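Side-chain contacts in inositol-1-monophosphatase (Mycobacterium tuberculosis, PDB 2Q74), which probably hydrolyses inositol 1-phosphate, with magnesium as cofactor, to free myo-inositol and phosphate, the last step of inositol synthesis from glucose 6-phosphate: residues V263-A268 with E274-L279; E193-V198 with A225-G230; C216-G221 with A246-L251; G124-G129 with D235-A240; L18-A23 with R142-A147. One frame throughout, in Å; residues are numbered along the deposited sequence.

Contact 1. Residues V263-A268 with E274-L279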
# COMPACT_ATOMS: atom_id res chain seq x y z
N VAL A 263 12.63 6.63 16.92
CA VAL A 263 13.21 5.88 15.83
C VAL A 263 12.83 4.44 16.05
O VAL A 263 13.11 3.87 17.10
CB VAL A 263 14.73 6.00 15.81
CG1 VAL A 263 15.32 5.12 14.72
CG2 VAL A 263 15.12 7.45 15.60
N VAL A 264 12.19 3.85 15.04
CA VAL A 264 11.66 2.50 15.13
C VAL A 264 12.33 1.62 14.11
O VAL A 264 12.38 1.98 12.91
CB VAL A 264 10.14 2.45 14.85
CG1 VAL A 264 9.60 1.04 15.08
CG2 VAL A 264 9.40 3.48 15.70
N VAL A 265 12.86 0.49 14.59
CA VAL A 265 13.33 -0.58 13.71
C VAL A 265 12.66 -1.89 14.13
O VAL A 265 12.64 -2.24 15.30
CB VAL A 265 14.85 -0.71 13.72
CG1 VAL A 265 15.28 -1.81 12.75
CG2 VAL A 265 15.49 0.61 13.33
N ALA A 266 12.05 -2.57 13.17
CA ALA A 266 11.41 -3.85 13.41
C ALA A 266 11.76 -4.79 12.27
O ALA A 266 11.57 -4.46 11.12
CB ALA A 266 9.92 -3.68 13.52
N ALA A 267 12.30 -5.96 12.57
CA ALA A 267 12.79 -6.85 11.53
C ALA A 267 12.69 -8.31 11.94
O ALA A 267 12.78 -8.63 13.13
CB ALA A 267 14.24 -6.51 11.21
N ALA A 268 12.52 -9.19 10.96
CA ALA A 268 12.66 -10.60 11.21
C ALA A 268 14.06 -10.83 11.82
O ALA A 268 15.03 -10.18 11.42
CB ALA A 268 12.49 -11.38 9.95
N GLU A 274 22.11 -7.48 10.46
CA GLU A 274 22.56 -7.03 9.16
C GLU A 274 21.90 -5.70 8.76
O GLU A 274 22.54 -4.87 8.11
CB GLU A 274 22.34 -8.12 8.11
CG GLU A 274 22.86 -7.74 6.72
CD GLU A 274 22.78 -8.89 5.71
OE1 GLU A 274 22.14 -9.92 6.05
OE2 GLU A 274 23.32 -8.75 4.58
N LEU A 275 20.64 -5.50 9.13
CA LEU A 275 19.92 -4.27 8.78
C LEU A 275 20.35 -3.08 9.66
O LEU A 275 20.52 -1.95 9.17
CB LEU A 275 18.41 -4.48 8.91
CG LEU A 275 17.49 -3.24 8.85
CD1 LEU A 275 17.42 -2.61 7.47
CD2 LEU A 275 16.12 -3.66 9.33
N LEU A 276 20.50 -3.34 10.96
CA LEU A 276 20.97 -2.31 11.91
C LEU A 276 22.36 -1.77 11.53
O LEU A 276 22.60 -0.56 11.60
CB LEU A 276 21.01 -2.85 13.34
CG LEU A 276 19.64 -2.93 14.03
CD1 LEU A 276 19.66 -3.76 15.30
CD2 LEU A 276 19.12 -1.54 14.32
N ALA A 277 23.25 -2.67 11.11
CA ALA A 277 24.58 -2.30 10.65
C ALA A 277 24.51 -1.34 9.46
O ALA A 277 25.07 -0.24 9.51
CB ALA A 277 25.38 -3.55 10.28
N ALA A 278 23.81 -1.75 8.40
CA ALA A 278 23.64 -0.90 7.22
C ALA A 278 23.05 0.48 7.57
O ALA A 278 23.45 1.48 7.00
CB ALA A 278 22.77 -1.60 6.19
N LEU A 279 22.12 0.51 8.53
CA LEU A 279 21.49 1.77 8.93
C LEU A 279 22.50 2.67 9.66
O LEU A 279 22.65 3.84 9.33
CB LEU A 279 20.25 1.52 9.81
CG LEU A 279 18.94 1.11 9.13
CD1 LEU A 279 17.82 0.96 10.13
CD2 LEU A 279 18.54 2.09 8.06
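Val265 faces the helix with both of its methyl branches, and three leucines come down on it from 274-279. Its side chain and that of Leu275 approach head-on: Val265 CG1 ends 4.0 Å from Leu275 CD2. The same CG1 is also reached by Leu276, whose CB does not point at the strand but whose chain bends in, crossing the valine at a slant and bringing Leu276 CD2 to 4.2 Å from Val265 CG1. The other branch serves Leu279, which runs past the valine in the opposite direction, with Val265 CG2 lying 4.0 Å from Leu279 CD1. A CG1 trans to the backbone N (chi1 -178°) splits the valine this way, one methyl for the first two leucines and one for the third.

Leu275 does double duty. Its CD2 settles between two strand residues, touching Ala267 CB at 3.9 Å as well as Val265. The leucine thus spans both of the strand residues that point at the helix. The axes of strand 263-267 and helix 274-279 run roughly antiparallel, at 147°, with a closest approach of 10.0 Å; nothing polar passes between them, and the grip is purely apolar.

Strand 262-267 lies between strands 225-231 and 249-252 in its sheet, and helix 272-280 reaches across all three: Leu275 and Leu279 rest on Ala225 and Tyr227 of one neighbour, Leu276 on Leu251 of the other. Helix 211-220 covers the reverse face of the strand, where Val264 and Ala266 meet Leu215.

Contact 2. Residues E193-V198 with A225-G230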
# COMPACT_ATOMS: atom_id res chain seq x y z
N GLU A 193 17.49 10.33 1.32
CA GLU A 193 18.89 10.16 0.95
C GLU A 193 19.43 8.89 1.61
O GLU A 193 20.09 8.07 0.97
CB GLU A 193 19.69 11.37 1.43
CG GLU A 193 20.87 11.77 0.56
CD GLU A 193 20.46 12.71 -0.58
OE1 GLU A 193 19.74 13.71 -0.32
OE2 GLU A 193 20.87 12.45 -1.74
N LEU A 194 19.15 8.75 2.90
CA LEU A 194 19.51 7.56 3.65
C LEU A 194 18.94 6.29 3.03
O LEU A 194 19.64 5.29 2.93
CB LEU A 194 19.02 7.67 5.09
CG LEU A 194 19.16 6.44 5.99
CD1 LEU A 194 20.57 6.28 6.47
CD2 LEU A 194 18.22 6.55 7.17
N LEU A 195 17.67 6.34 2.64
CA LEU A 195 17.01 5.17 2.07
C LEU A 195 17.62 4.75 0.75
O LEU A 195 17.77 3.56 0.50
CB LEU A 195 15.51 5.42 1.88
CG LEU A 195 14.69 5.46 3.17
CD1 LEU A 195 13.18 5.67 2.89
CD2 LEU A 195 14.93 4.19 4.01
N ALA A 196 17.96 5.71 -0.09
CA ALA A 196 18.60 5.41 -1.36
C ALA A 196 19.82 4.52 -1.11
O ALA A 196 20.06 3.58 -1.84
CB ALA A 196 18.95 6.67 -2.10
N HIS A 197 20.55 4.77 -0.04
CA HIS A 197 21.71 3.95 0.29
C HIS A 197 21.36 2.52 0.65
O HIS A 197 22.09 1.59 0.30
CB HIS A 197 22.52 4.58 1.42
CG HIS A 197 23.17 5.89 1.07
ND1 HIS A 197 23.85 6.65 1.99
CD2 HIS A 197 23.21 6.58 -0.10
CE1 HIS A 197 24.31 7.74 1.40
NE2 HIS A 197 23.92 7.72 0.14
N VAL A 198 20.26 2.32 1.37
CA VAL A 198 19.86 0.96 1.78
C VAL A 198 19.08 0.21 0.68
O VAL A 198 19.06 -1.02 0.67
CB VAL A 198 19.11 0.96 3.15
CG1 VAL A 198 18.54 2.31 3.49
CG2 VAL A 198 18.04 -0.10 3.20
N ALA A 225 10.92 -6.39 7.20
CA ALA A 225 11.36 -5.37 8.15
C ALA A 225 10.69 -4.05 7.93
O ALA A 225 10.08 -3.76 6.87
CB ALA A 225 12.84 -5.16 8.06
N TYR A 226 10.86 -3.20 8.93
CA TYR A 226 10.31 -1.85 8.86
C TYR A 226 11.23 -0.89 9.55
O TYR A 226 11.73 -1.18 10.62
CB TYR A 226 8.93 -1.83 9.52
CG TYR A 226 8.40 -0.47 9.84
CD1 TYR A 226 8.10 0.45 8.82
CD2 TYR A 226 8.18 -0.08 11.17
CE1 TYR A 226 7.58 1.74 9.11
CE2 TYR A 226 7.68 1.19 11.48
CZ TYR A 226 7.37 2.10 10.43
OH TYR A 226 6.88 3.33 10.74
N TYR A 227 11.42 0.27 8.94
CA TYR A 227 12.27 1.33 9.50
C TYR A 227 11.65 2.72 9.26
O TYR A 227 11.36 3.11 8.12
CB TYR A 227 13.68 1.30 8.87
CG TYR A 227 14.43 2.60 9.04
CD1 TYR A 227 14.88 2.99 10.28
CD2 TYR A 227 14.65 3.45 7.97
CE1 TYR A 227 15.55 4.20 10.48
CE2 TYR A 227 15.32 4.67 8.14
CZ TYR A 227 15.79 5.04 9.42
OH TYR A 227 16.47 6.22 9.69
N GLU A 228 11.46 3.45 10.36
CA GLU A 228 11.04 4.83 10.28
C GLU A 228 11.69 5.71 11.35
O GLU A 228 11.78 5.33 12.52
CB GLU A 228 9.52 4.96 10.36
CG GLU A 228 9.03 6.32 9.87
CD GLU A 228 7.55 6.41 9.77
OE1 GLU A 228 6.90 5.41 9.41
OE2 GLU A 228 7.03 7.51 10.06
N HIS A 229 12.09 6.90 10.93
CA HIS A 229 12.70 7.90 11.78
C HIS A 229 11.70 9.01 12.12
O HIS A 229 11.40 9.85 11.27
CB HIS A 229 13.91 8.50 11.07
CG HIS A 229 14.75 9.36 11.94
ND1 HIS A 229 15.67 8.84 12.83
CD2 HIS A 229 14.83 10.71 12.06
CE1 HIS A 229 16.27 9.84 13.47
NE2 HIS A 229 15.78 10.98 13.02
N GLY A 230 11.19 9.01 13.35
CA GLY A 230 10.30 10.07 13.82
C GLY A 230 8.84 9.66 13.93
O GLY A 230 7.97 10.28 13.34
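Tyr227 gives the most surface here, reaching from the strand to the helix, where Leu194 and Leu195 receive its ring. With CG across from its backbone N (chi1 161°), the ring stands out from the sheet and presents its CD2-CE2 side to the helix.

Leu194, second in buried surface, meets the outer part of that ring. Its side chain crosses the tyrosine at about a right angle, and Leu194 CD2 comes within 3.6 Å of Tyr227 CE2, the approach being oblique to the ring plane. The same methyl lies beside the hydroxyl end. Leu195 contributes less and arrives differently: its CB is not aimed at the strand, yet the branch turns in and puts Leu195 CD2 at the ring edge, close to its plane, 4.0 Å from Tyr227 CD2. The two leucines therefore hold different parts of one ring, one near the hydroxyl end and one nearer the root.

Helix 188-198 packs here on one face of the smaller sheet, with Leu195 also on Thr179 of strand 176-181. Helix 211-220 covers the opposite face, toward which Tyr226 turns. The other side of helix 188-198 meets the second subunit of the homodimer, where Ala196 packs on Ala192 of that chain.

Between the segments no hydrogen bond forms, so fit is set by shape and apolar burial. The one polar atom pushed into this greasy setting, Tyr227 OH, is satisfied by a hydrogen bond with the carbonyl oxygen of Gly284, which leaves the ring carbons for the leucine methyls.

Contact 3. Residues C216-G221 with A246-L251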
# COMPACT_ATOMS: atom_id res chain seq x y z
N CYS A 216 2.45 -4.16 11.88
CA CYS A 216 1.62 -5.37 11.83
C CYS A 216 2.01 -6.27 10.65
O CYS A 216 2.02 -7.51 10.75
CB CYS A 216 0.13 -5.02 11.78
SG CYS A 216 -0.50 -4.24 13.28
N MET A 217 2.33 -5.63 9.52
CA MET A 217 2.76 -6.41 8.37
C MET A 217 4.00 -7.27 8.74
O MET A 217 4.11 -8.44 8.38
CB MET A 217 3.03 -5.51 7.18
CG MET A 217 1.73 -5.00 6.56
SD MET A 217 2.04 -4.03 5.06
CE MET A 217 1.89 -2.43 5.82
N VAL A 218 4.93 -6.65 9.45
CA VAL A 218 6.15 -7.36 9.86
C VAL A 218 5.76 -8.58 10.70
O VAL A 218 6.18 -9.70 10.43
CB VAL A 218 7.10 -6.43 10.61
CG1 VAL A 218 8.25 -7.21 11.19
CG2 VAL A 218 7.62 -5.32 9.66
N ALA A 219 4.85 -8.35 11.64
CA ALA A 219 4.31 -9.40 12.47
C ALA A 219 3.66 -10.51 11.66
O ALA A 219 3.86 -11.67 11.92
CB ALA A 219 3.32 -8.82 13.45
N ALA A 220 2.88 -10.15 10.67
CA ALA A 220 2.16 -11.12 9.86
C ALA A 220 3.04 -11.78 8.82
O ALA A 220 2.68 -12.82 8.28
CB ALA A 220 1.02 -10.45 9.17
N GLY A 221 4.20 -11.20 8.52
CA GLY A 221 5.10 -11.72 7.48
C GLY A 221 4.86 -11.07 6.12
O GLY A 221 5.34 -11.56 5.12
N ALA A 246 5.51 -11.56 17.79
CA ALA A 246 5.49 -12.37 16.59
C ALA A 246 6.90 -12.86 16.30
O ALA A 246 7.15 -13.49 15.27
CB ALA A 246 4.92 -11.55 15.39
N GLY A 247 7.83 -12.56 17.22
CA GLY A 247 9.23 -13.01 17.12
C GLY A 247 10.17 -12.00 16.48
O GLY A 247 11.36 -12.26 16.31
N ALA A 248 9.65 -10.84 16.10
CA ALA A 248 10.48 -9.84 15.43
C ALA A 248 11.43 -9.16 16.41
O ALA A 248 11.16 -9.05 17.59
CB ALA A 248 9.63 -8.80 14.72
N ARG A 249 12.55 -8.72 15.88
CA ARG A 249 13.47 -7.88 16.60
C ARG A 249 12.94 -6.44 16.50
O ARG A 249 12.68 -5.95 15.40
CB ARG A 249 14.84 -7.99 15.94
CG ARG A 249 15.97 -7.49 16.77
CD ARG A 249 16.44 -8.53 17.77
NE ARG A 249 17.75 -8.11 18.27
CZ ARG A 249 18.91 -8.25 17.63
NH1 ARG A 249 18.95 -8.81 16.43
NH2 ARG A 249 20.04 -7.83 18.21
N VAL A 250 12.73 -5.79 17.63
CA VAL A 250 12.16 -4.46 17.61
C VAL A 250 12.90 -3.55 18.55
O VAL A 250 13.06 -3.88 19.72
CB VAL A 250 10.69 -4.48 18.05
CG1 VAL A 250 10.09 -3.08 17.93
CG2 VAL A 250 9.90 -5.46 17.21
N LEU A 251 13.35 -2.40 18.05
CA LEU A 251 13.95 -1.41 18.93
C LEU A 251 13.41 -0.01 18.69
O LEU A 251 13.25 0.40 17.55
CB LEU A 251 15.48 -1.44 18.88
CG LEU A 251 16.22 -1.37 17.56
CD1 LEU A 251 16.58 0.07 17.25
CD2 LEU A 251 17.50 -2.23 17.65
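Ala219 lays its methyl against that of Ala246, with Ala219 CB 3.7 Å from Ala246 CB. The overlap does not stop at the two methyls. Ala246 points at the helix, and its CB also rests on the backbone there, 3.6 Å from Ala219 O, so a small side chain lies over the last turn of helix 211-220. The two chains come correspondingly close, with Ala219 CA only 5.2 Å from Ala246 CA.

A second, looser touch lies one residue back on the helix. Val218 CG1 meets Ala248 CB at 4.1 Å. The valine CB does not head for the other segment; a chi1 of 172°, which swings CG1 to the side remote from the valine's N, brings that branch across. Ala248, by contrast, points toward the helix. With three alanines and one valine making up all four touching residues, and no hydrogen bond across, the contact is short-armed and apolar. Ile242 and Ala243 of helix 233-245 extend the same patch, packing on Ala219 and Ala248, while Val218 also touches Leu223.

Each partner stands at the end of a helix. Gly221 closes 211-220 and Gly247 closes 233-245, both with positive phi (94° and 95°) and two bonds back into the last turn. These are Schellman motifs, with glycine at the residue that leaves the helix. The last turn of one helix thus meets the C-terminal end of the other, just before the chain enters strand 249-252 at an edge of its sheet, in the helical layer between the two sheets of the alpha-beta-alpha-beta-alpha sandwich.

Contact 4. Residues G124-G129 with D235-A240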
# COMPACT_ATOMS: atom_id res chain seq x y z
N GLY A 124 -2.75 1.04 22.70
CA GLY A 124 -1.72 0.39 23.49
C GLY A 124 -1.98 0.52 24.99
O GLY A 124 -2.46 1.56 25.45
N ALA A 125 -1.67 -0.53 25.74
CA ALA A 125 -1.80 -0.53 27.20
C ALA A 125 -0.40 -0.53 27.79
O ALA A 125 0.32 -1.52 27.66
CB ALA A 125 -2.56 -1.74 27.67
N GLN A 126 -0.02 0.59 28.40
CA GLN A 126 1.33 0.76 28.94
C GLN A 126 1.32 0.80 30.46
O GLN A 126 0.36 1.27 31.07
CB GLN A 126 1.97 2.05 28.42
CG GLN A 126 2.51 1.93 27.00
CD GLN A 126 3.39 3.10 26.59
OE1 GLN A 126 4.12 3.02 25.59
NE2 GLN A 126 3.33 4.20 27.36
N VAL A 127 2.40 0.28 31.04
CA VAL A 127 2.64 0.33 32.48
C VAL A 127 4.09 0.72 32.67
O VAL A 127 5.00 -0.03 32.31
CB VAL A 127 2.38 -1.03 33.17
CG1 VAL A 127 2.64 -0.94 34.66
CG2 VAL A 127 0.96 -1.53 32.89
N GLY A 128 4.31 1.92 33.21
CA GLY A 128 5.65 2.46 33.41
C GLY A 128 6.38 2.69 32.10
O GLY A 128 7.60 2.56 32.04
N GLY A 129 5.64 3.02 31.04
CA GLY A 129 6.25 3.31 29.73
C GLY A 129 6.50 2.08 28.88
O GLY A 129 6.97 2.20 27.76
N ASP A 235 1.49 5.86 17.70
CA ASP A 235 1.41 5.14 16.44
C ASP A 235 2.27 3.89 16.40
O ASP A 235 2.10 3.05 15.51
CB ASP A 235 1.77 6.05 15.29
CG ASP A 235 0.70 7.09 15.03
OD1 ASP A 235 -0.49 6.79 15.27
OD2 ASP A 235 1.04 8.21 14.59
N CYS A 236 3.19 3.73 17.33
CA CYS A 236 4.02 2.55 17.28
C CYS A 236 3.94 1.64 18.51
O CYS A 236 4.31 0.48 18.44
CB CYS A 236 5.45 2.95 16.96
SG CYS A 236 6.13 4.14 18.11
N ALA A 237 3.42 2.16 19.62
CA ALA A 237 3.41 1.43 20.91
C ALA A 237 2.74 0.06 20.78
O ALA A 237 3.34 -0.98 21.10
CB ALA A 237 2.73 2.27 22.00
N ALA A 238 1.50 0.04 20.28
CA ALA A 238 0.76 -1.20 20.06
C ALA A 238 1.41 -2.15 19.04
O ALA A 238 1.70 -3.31 19.36
CB ALA A 238 -0.64 -0.88 19.63
N GLY A 239 1.63 -1.64 17.83
CA GLY A 239 2.30 -2.40 16.77
C GLY A 239 3.65 -2.98 17.14
O GLY A 239 3.97 -4.11 16.78
N ALA A 240 4.44 -2.21 17.88
CA ALA A 240 5.77 -2.65 18.29
C ALA A 240 5.67 -3.97 19.07
O ALA A 240 6.40 -4.92 18.78
CB ALA A 240 6.44 -1.57 19.13
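Gln126 reaches from its strand toward Ala237, which points back at the strand. Its CB leaves the strand without facing the helix, and rotation about CA-CB does the turning: at a chi1 of -78° CG sits beside the backbone N and points away from the carbonyl carbon, and from there the chain runs extended. CG is still 5.0 Å from Ala237 CB and makes no close approach. CD brings the amide a little nearer, at 4.7 Å from the same methyl. As modelled, the oxygen is the end of the amide that arrives, Gln126 OE1 standing 3.9 Å from Ala237 CB. This is a van der Waals touch, with no hydrogen bond, while NE2 stays farther off. The side chain also packs on Thr131 and Val102 of the strands beside it.

The strand belongs to the larger sheet of the sandwich fold, and helix 233-245 is one of the helices laid between it and the smaller sheet. Asp235, near the start of that helix, is expected by similarity to bind magnesium and substrate, and its carboxylate lies close to those of Asp104 and Asp107, as fits a shared metal site.

Two residues before the glutamine, Gly124 offers backbone alone to the helix. Gly124 CA stands 4.5 Å from Ala238 CA, and Gly124 N lies 4.2 Å from Ala238 CB. The helix is kinked here, the N atoms of Ala238 and Gly239 making no bond to the preceding turn; Ala238 also touches Val136 in the sheet.

Contact 5. Residues L18-A23 with R142-A147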
# COMPACT_ATOMS: atom_id res chain seq x y z
N LEU A 18 -12.14 -2.37 21.88
CA LEU A 18 -12.16 -0.94 21.60
C LEU A 18 -11.68 -0.62 20.19
O LEU A 18 -12.28 0.21 19.50
CB LEU A 18 -11.33 -0.17 22.61
CG LEU A 18 -11.89 -0.06 24.02
CD1 LEU A 18 -11.13 1.00 24.76
CD2 LEU A 18 -13.35 0.28 24.00
N ALA A 19 -10.61 -1.30 19.76
CA ALA A 19 -10.09 -1.14 18.42
C ALA A 19 -11.17 -1.47 17.37
O ALA A 19 -11.42 -0.68 16.44
CB ALA A 19 -8.87 -2.01 18.22
N ALA A 20 -11.83 -2.62 17.55
CA ALA A 20 -12.86 -3.08 16.61
C ALA A 20 -14.04 -2.12 16.57
O ALA A 20 -14.54 -1.77 15.49
CB ALA A 20 -13.35 -4.48 16.96
N GLU A 21 -14.49 -1.72 17.75
CA GLU A 21 -15.55 -0.71 17.88
C GLU A 21 -15.21 0.56 17.13
O GLU A 21 -15.97 1.02 16.30
CB GLU A 21 -15.74 -0.33 19.34
CG GLU A 21 -16.68 -1.19 20.12
CD GLU A 21 -16.84 -0.64 21.52
OE1 GLU A 21 -17.26 0.54 21.65
OE2 GLU A 21 -16.51 -1.36 22.48
N ALA A 22 -14.06 1.13 17.46
CA ALA A 22 -13.63 2.40 16.90
C ALA A 22 -13.46 2.31 15.38
O ALA A 22 -13.84 3.23 14.65
CB ALA A 22 -12.35 2.87 17.58
N ALA A 23 -12.96 1.18 14.89
CA ALA A 23 -12.83 0.97 13.45
C ALA A 23 -14.21 1.07 12.80
O ALA A 23 -14.39 1.78 11.81
CB ALA A 23 -12.20 -0.39 13.16
N ARG A 142 -11.12 -4.62 7.78
CA ARG A 142 -11.99 -5.20 8.80
C ARG A 142 -11.32 -6.33 9.56
O ARG A 142 -11.91 -7.37 9.81
CB ARG A 142 -13.31 -5.66 8.19
CG ARG A 142 -14.15 -4.51 7.75
CD ARG A 142 -15.40 -4.90 7.05
NE ARG A 142 -16.10 -3.68 6.69
CZ ARG A 142 -17.12 -3.60 5.84
NH1 ARG A 142 -17.58 -4.69 5.23
NH2 ARG A 142 -17.67 -2.41 5.59
N THR A 143 -10.06 -6.10 9.92
CA THR A 143 -9.28 -7.07 10.68
C THR A 143 -8.68 -6.39 11.92
O THR A 143 -8.58 -5.18 11.98
CB THR A 143 -8.16 -7.64 9.80
OG1 THR A 143 -7.31 -6.56 9.38
CG2 THR A 143 -8.73 -8.29 8.56
N VAL A 144 -8.26 -7.19 12.90
CA VAL A 144 -7.66 -6.64 14.11
C VAL A 144 -6.46 -7.48 14.52
O VAL A 144 -6.55 -8.70 14.68
CB VAL A 144 -8.68 -6.53 15.29
CG1 VAL A 144 -8.04 -5.85 16.50
CG2 VAL A 144 -9.91 -5.73 14.86
N TYR A 145 -5.33 -6.81 14.66
CA TYR A 145 -4.09 -7.44 15.14
C TYR A 145 -4.02 -7.16 16.61
O TYR A 145 -4.35 -6.05 17.03
CB TYR A 145 -2.88 -6.82 14.44
CG TYR A 145 -2.88 -6.97 12.93
CD1 TYR A 145 -3.60 -6.09 12.11
CD2 TYR A 145 -2.15 -7.99 12.33
CE1 TYR A 145 -3.60 -6.24 10.71
CE2 TYR A 145 -2.12 -8.13 10.97
CZ TYR A 145 -2.85 -7.26 10.15
OH TYR A 145 -2.80 -7.47 8.79
N SER A 146 -3.56 -8.12 17.41
CA SER A 146 -3.36 -7.87 18.84
C SER A 146 -2.31 -8.74 19.47
O SER A 146 -1.94 -9.78 18.92
CB SER A 146 -4.67 -8.04 19.59
OG SER A 146 -5.21 -9.34 19.40
N ALA A 147 -1.83 -8.33 20.64
CA ALA A 147 -0.82 -9.06 21.36
C ALA A 147 -0.83 -8.65 22.82
O ALA A 147 -1.41 -7.62 23.16
CB ALA A 147 0.53 -8.80 20.75
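Val144 makes the strand's whole share of this contact by itself, and it does so by spreading its two methyls over two consecutive alanines of the helix. Val144 CG1 lies 4.3 Å from Ala19 CB, and Val144 CG2 lies 4.2 Å from Ala20 CB. The fork is set by chi1 of -175°, which turns CG1 away from the valine's own N and leaves CG2 across from its carbonyl carbon.

The two alanines are placed unlike each other. Ala19 points at the strand and is buried, with Ala135 and Ala137 of the adjacent strand 130-138 under the same methyl. Ala20 is not aimed at the strand and is exposed to solvent. With only methyls on the helix side, the backbones come near: Ala20 CA is 6.8 Å from Val144 CA.

Just before the valine the chain makes a G1 beta bulge, in which Arg142 and Thr143 both face Asp138; Arg142 has the positive phi (61°) this needs. Beyond it Tyr145 faces the other way, onto Leu155, Leu164 and Arg222, whereas the hydroxyl of Ser146 bonds to Glu16 back on the helix. Helix 8-33 thus lies on the outer face of the sheet, with helix 55-74 alongside it touching Leu18 and Ala22.

Chemically, the contact of methyl with methyl is non-directional and leaves orientation to shape. The directional tie between this helix and strand is Ser146 with Glu16, while the salt bridge of Glu21 with Arg70 joins the helix to helix 55-74.

Contacts 1, 2 and 3 all reach the smaller sheet. Strand 262-267 of contact 1 lies between 225-231 of contact 2 and 249-252 of contact 3, and their centres stand 9 Å and 12 Å from that of contact 1. Contacts 4 and 5 share the larger sheet, their centres 15 Å apart. Contact 3 bridges the two halves where Cys216 and Ala220 touch Tyr145 of contact 5; its Val250 touches Ala240 on the middle helix of contact 4. The metal site is nearest contact 4, which holds Asp235, a probable magnesium ligand. Between side chains, Ala238 is about 9 Å from Asp104 and Asp107, Ala19 of contact 5 about 11 Å, and Val218 of contact 3 about 9 Å from Arg206, which probably binds substrate.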